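Local coordinates for isatin hydrolase (Ralstonia solanacearum, PDB 5NMP), which probably hydrolyses isatin, opening its ring to isatinate, as a manganese-binding member of the cyclase family, at residues P177-I186 and P214-R224. Numbering follows the deposited sequence.
Sequences PTQEAVEWLI and PCHTLMHGANR
P214, in the first turn of helix 214-221, rests the CB of its ring on Q179, 3.9 Å from Q179 CA; a proline suits this turn, where its nitrogen needs no helical hydrogen-bond partner. C215 follows with a small side chain that lets V182 come close, V182 CG2 lying 3.9 Å from C215 CA. V182 is a knob in a hole formed by P214, C215, L218 and M219. With CG1 anti to the backbone N (chi1 176°), its two methyls divide the work, CG2 meeting C215 and CG1 reaching L218 CB at 3.8 Å. L218 returns the knob, its branched apolar end filling the hole among Q179, V182, E183 and I186, with CD1 3.7 Å from E183 CG; the E183 carboxylate accepts a hydrogen bond from Q179 NE2. M219, whose unbranched chain can bend at chi2 and chi3, brings SD to 3.6 Å from I186 CG1, while I186 CD1 meets the L218 backbone. H216 and H220 instead touch the manganese ligand D82. A222 offers a short methyl to I186 CG2, and N223, an asparagine tolerating positive phi, is C-prime of the closing Schellman motif. R224 lays one flat guanidinium face over that same I186 methyl, offset toward the rim, while NH1 donates to A222 O (2.7 Å) and NE to V191 O, fixing the plane's rotation. F194 of strand 193-195 touches both helices. Running nearly parallel at 18°, they share no hydrogen bond: interlocking apolar side chains hold them together, and the polar groups of Q179, E183 and R224 bond within their own segment or outside the contact.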
loop_
_atom_site.group_PDB
_atom_site.type_symbol
_atom_site.label_atom_id
_atom_site.label_comp_id
_atom_site.label_asym_id
_atom_site.label_seq_id
_atom_site.Cartn_x
_atom_site.Cartn_y
_atom_site.Cartn_z
ATOM N N PRO A 177 -12.553 -22.951 -1.064
ATOM C CA PRO A 177 -11.874 -24.212 -0.749
ATOM C C PRO A 177 -12.627 -25.063 0.268
ATOM O O PRO A 177 -13.341 -24.529 1.116
ATOM C CB PRO A 177 -10.540 -23.743 -0.171
ATOM C CG PRO A 177 -10.878 -22.450 0.504
ATOM C CD PRO A 177 -11.970 -21.812 -0.330
ATOM N N THR A 178 -12.466 -26.377 0.176
ATOM C CA THR A 178 -12.981 -27.275 1.201
ATOM C C THR A 178 -12.103 -27.177 2.438
ATOM O O THR A 178 -10.995 -26.642 2.375
ATOM C CB THR A 178 -13.015 -28.737 0.726
ATOM O OG1 THR A 178 -11.676 -29.248 0.660
ATOM C CG2 THR A 178 -13.675 -28.842 -0.638
ATOM N N GLN A 179 -12.587 -27.699 3.560
ATOM C CA GLN A 179 -11.792 -27.712 4.780
ATOM C C GLN A 179 -10.503 -28.500 4.577
ATOM O O GLN A 179 -9.432 -28.075 5.009
ATOM C CB GLN A 179 -12.589 -28.298 5.944
ATOM C CG GLN A 179 -11.775 -28.444 7.221
ATOM C CD GLN A 179 -12.610 -28.902 8.395
ATOM O OE1 GLN A 179 -13.767 -28.511 8.536
ATOM N NE2 GLN A 179 -12.030 -29.741 9.242
ATOM N N GLU A 180 -10.609 -29.642 3.906
ATOM C CA GLU A 180 -9.456 -30.499 3.660
ATOM C C GLU A 180 -8.399 -29.783 2.823
ATOM O O GLU A 180 -7.204 -29.946 3.060
ATOM C CB GLU A 180 -9.886 -31.798 2.971
ATOM C CG GLU A 180 -10.746 -32.722 3.834
ATOM C CD GLU A 180 -12.202 -32.275 3.940
ATOM O OE1 GLU A 180 -12.563 -31.231 3.351
ATOM O OE2 GLU A 180 -12.990 -32.974 4.614
ATOM N N ALA A 181 -8.842 -28.988 1.854
ATOM C CA ALA A 181 -7.924 -28.226 1.013
ATOM C C ALA A 181 -7.177 -27.177 1.833
ATOM O O ALA A 181 -5.969 -27.000 1.683
ATOM C CB ALA A 181 -8.672 -27.572 -0.132
ATOM N N VAL A 182 -7.908 -26.483 2.698
ATOM C CA VAL A 182 -7.306 -25.496 3.584
ATOM C C VAL A 182 -6.289 -26.165 4.509
ATOM O O VAL A 182 -5.182 -25.657 4.693
ATOM C CB VAL A 182 -8.377 -24.762 4.419
ATOM C CG1 VAL A 182 -7.726 -23.812 5.415
ATOM C CG2 VAL A 182 -9.329 -24.001 3.505
ATOM N N GLU A 183 -6.661 -27.310 5.074
ATOM C CA GLU A 183 -5.760 -28.070 5.939
ATOM C C GLU A 183 -4.503 -28.524 5.194
ATOM O O GLU A 183 -3.400 -28.474 5.737
ATOM C CB GLU A 183 -6.483 -29.284 6.532
ATOM C CG GLU A 183 -7.525 -28.934 7.581
ATOM C CD GLU A 183 -8.345 -30.134 8.028
ATOM O OE1 GLU A 183 -8.303 -31.183 7.348
ATOM O OE2 GLU A 183 -9.036 -30.021 9.063
ATOM N N TRP A 184 -4.677 -28.958 3.950
ATOM C CA TRP A 184 -3.565 -29.425 3.126
ATOM C C TRP A 184 -2.605 -28.287 2.784
ATOM O O TRP A 184 -1.388 -28.437 2.898
ATOM C CB TRP A 184 -4.099 -30.076 1.845
ATOM C CG TRP A 184 -3.053 -30.721 0.988
ATOM C CD1 TRP A 184 -2.490 -31.949 1.170
ATOM C CD2 TRP A 184 -2.464 -30.181 -0.201
ATOM N NE1 TRP A 184 -1.579 -32.206 0.174
ATOM C CE2 TRP A 184 -1.543 -31.137 -0.681
ATOM C CE3 TRP A 184 -2.619 -28.982 -0.903
ATOM C CZ2 TRP A 184 -0.781 -30.930 -1.829
ATOM C CZ3 TRP A 184 -1.863 -28.779 -2.045
ATOM C CH2 TRP A 184 -0.955 -29.749 -2.496
ATOM N N LEU A 185 -3.157 -27.150 2.370
ATOM C CA LEU A 185 -2.352 -25.980 2.032
ATOM C C LEU A 185 -1.507 -25.502 3.210
ATOM O O LEU A 185 -0.354 -25.105 3.037
ATOM C CB LEU A 185 -3.246 -24.837 1.542
ATOM C CG LEU A 185 -3.801 -24.973 0.125
ATOM C CD1 LEU A 185 -4.631 -23.757 -0.241
ATOM C CD2 LEU A 185 -2.670 -25.171 -0.874
ATOM N N ILE A 186 -2.080 -25.541 4.407
ATOM C CA ILE A 186 -1.367 -25.094 5.595
ATOM C C ILE A 186 -0.372 -26.143 6.081
ATOM O O ILE A 186 0.810 -25.851 6.266
ATOM C CB ILE A 186 -2.339 -24.756 6.738
ATOM C CG1 ILE A 186 -3.231 -23.580 6.343
ATOM C CG2 ILE A 186 -1.575 -24.430 8.010
ATOM C CD1 ILE A 186 -4.323 -23.273 7.352
ATOM N N PRO A 214 -13.944 -22.393 7.014
ATOM C CA PRO A 214 -12.683 -23.063 7.355
ATOM C C PRO A 214 -11.438 -22.258 6.985
ATOM O O PRO A 214 -10.432 -22.346 7.690
ATOM C CB PRO A 214 -12.746 -24.363 6.544
ATOM C CG PRO A 214 -13.709 -24.082 5.440
ATOM C CD PRO A 214 -14.726 -23.156 6.025
ATOM N N CYS A 215 -11.498 -21.486 5.905
ATOM C CA CYS A 215 -10.328 -20.737 5.461
ATOM C C CYS A 215 -9.992 -19.637 6.460
ATOM O O CYS A 215 -8.853 -19.527 6.897
ATOM C CB CYS A 215 -10.545 -20.148 4.064
ATOM S SG CYS A 215 -9.042 -19.511 3.286
ATOM N N HIS A 216 -10.985 -18.832 6.826
ATOM C CA HIS A 216 -10.800 -17.821 7.864
ATOM C C HIS A 216 -10.328 -18.437 9.181
ATOM O O HIS A 216 -9.361 -17.970 9.781
ATOM C CB HIS A 216 -12.096 -17.043 8.102
ATOM C CG HIS A 216 -12.293 -15.897 7.162
ATOM N ND1 HIS A 216 -12.937 -16.028 5.950
ATOM C CD2 HIS A 216 -11.931 -14.595 7.257
ATOM C CE1 HIS A 216 -12.963 -14.856 5.341
ATOM N NE2 HIS A 216 -12.359 -13.970 6.111
ATOM N N THR A 217 -11.014 -19.489 9.617
ATOM C CA THR A 217 -10.733 -20.115 10.904
ATOM C C THR A 217 -9.326 -20.696 10.986
ATOM O O THR A 217 -8.609 -20.459 11.960
ATOM C CB THR A 217 -11.739 -21.244 11.213
ATOM O OG1 THR A 217 -13.073 -20.724 11.192
ATOM C CG2 THR A 217 -11.456 -21.840 12.579
ATOM N N LEU A 218 -8.931 -21.451 9.966
ATOM C CA LEU A 218 -7.682 -22.199 10.027
ATOM C C LEU A 218 -6.469 -21.378 9.588
ATOM O O LEU A 218 -5.394 -21.511 10.171
ATOM C CB LEU A 218 -7.789 -23.476 9.188
ATOM C CG LEU A 218 -8.886 -24.460 9.624
ATOM C CD1 LEU A 218 -8.926 -25.690 8.718
ATOM C CD2 LEU A 218 -8.733 -24.872 11.088
ATOM N N MET A 219 -6.631 -20.529 8.574
ATOM C CA MET A 219 -5.511 -19.711 8.104
ATOM C C MET A 219 -5.116 -18.683 9.156
ATOM O O MET A 219 -3.948 -18.587 9.526
ATOM C CB MET A 219 -5.846 -19.011 6.787
ATOM C CG MET A 219 -6.059 -19.959 5.615
ATOM S SD MET A 219 -4.527 -20.580 4.902
ATOM C CE MET A 219 -3.820 -19.052 4.347
ATOM N N HIS A 220 -6.089 -17.920 9.643
ATOM C CA HIS A 220 -5.817 -16.947 10.693
ATOM C C HIS A 220 -5.435 -17.664 11.985
ATOM O O HIS A 220 -4.652 -17.150 12.784
ATOM C CB HIS A 220 -7.024 -16.036 10.911
ATOM C CG HIS A 220 -7.398 -15.238 9.702
ATOM N ND1 HIS A 220 -6.465 -14.795 8.785
ATOM C CD2 HIS A 220 -8.600 -14.815 9.244
ATOM C CE1 HIS A 220 -7.076 -14.129 7.825
ATOM N NE2 HIS A 220 -8.374 -14.126 8.079
ATOM N N GLY A 221 -5.979 -18.866 12.170
ATOM C CA GLY A 221 -5.668 -19.682 13.328
ATOM C C GLY A 221 -4.245 -20.206 13.287
ATOM O O GLY A 221 -3.696 -20.625 14.308
ATOM N N ALA A 222 -3.647 -20.186 12.099
ATOM C CA ALA A 222 -2.267 -20.617 11.929
ATOM C C ALA A 222 -1.382 -19.424 11.594
ATOM O O ALA A 222 -0.322 -19.576 10.985
ATOM C CB ALA A 222 -2.166 -21.679 10.844
ATOM N N ASN A 223 -1.841 -18.238 11.984
ATOM C CA ASN A 223 -1.084 -17.001 11.813
ATOM C C ASN A 223 -0.781 -16.679 10.341
ATOM O O ASN A 223 0.279 -16.141 10.025
ATOM C CB ASN A 223 0.217 -17.071 12.625
ATOM C CG ASN A 223 0.750 -15.701 13.009
ATOM O OD1 ASN A 223 0.060 -14.691 12.879
ATOM N ND2 ASN A 223 1.985 -15.664 13.496
ATOM N N ARG A 224 -1.722 -17.010 9.452
ATOM C CA ARG A 224 -1.595 -16.711 8.021
ATOM C C ARG A 224 -2.502 -15.551 7.616
ATOM O O ARG A 224 -3.252 -15.024 8.438
ATOM C CB ARG A 224 -1.936 -17.933 7.165
ATOM C CG ARG A 224 -1.256 -19.222 7.564
ATOM C CD ARG A 224 0.236 -19.145 7.355
ATOM N NE ARG A 224 0.798 -20.447 7.007
ATOM C CZ ARG A 224 1.141 -21.374 7.893
ATOM N NH1 ARG A 224 0.978 -21.148 9.187
ATOM N NH2 ARG A 224 1.648 -22.528 7.483
#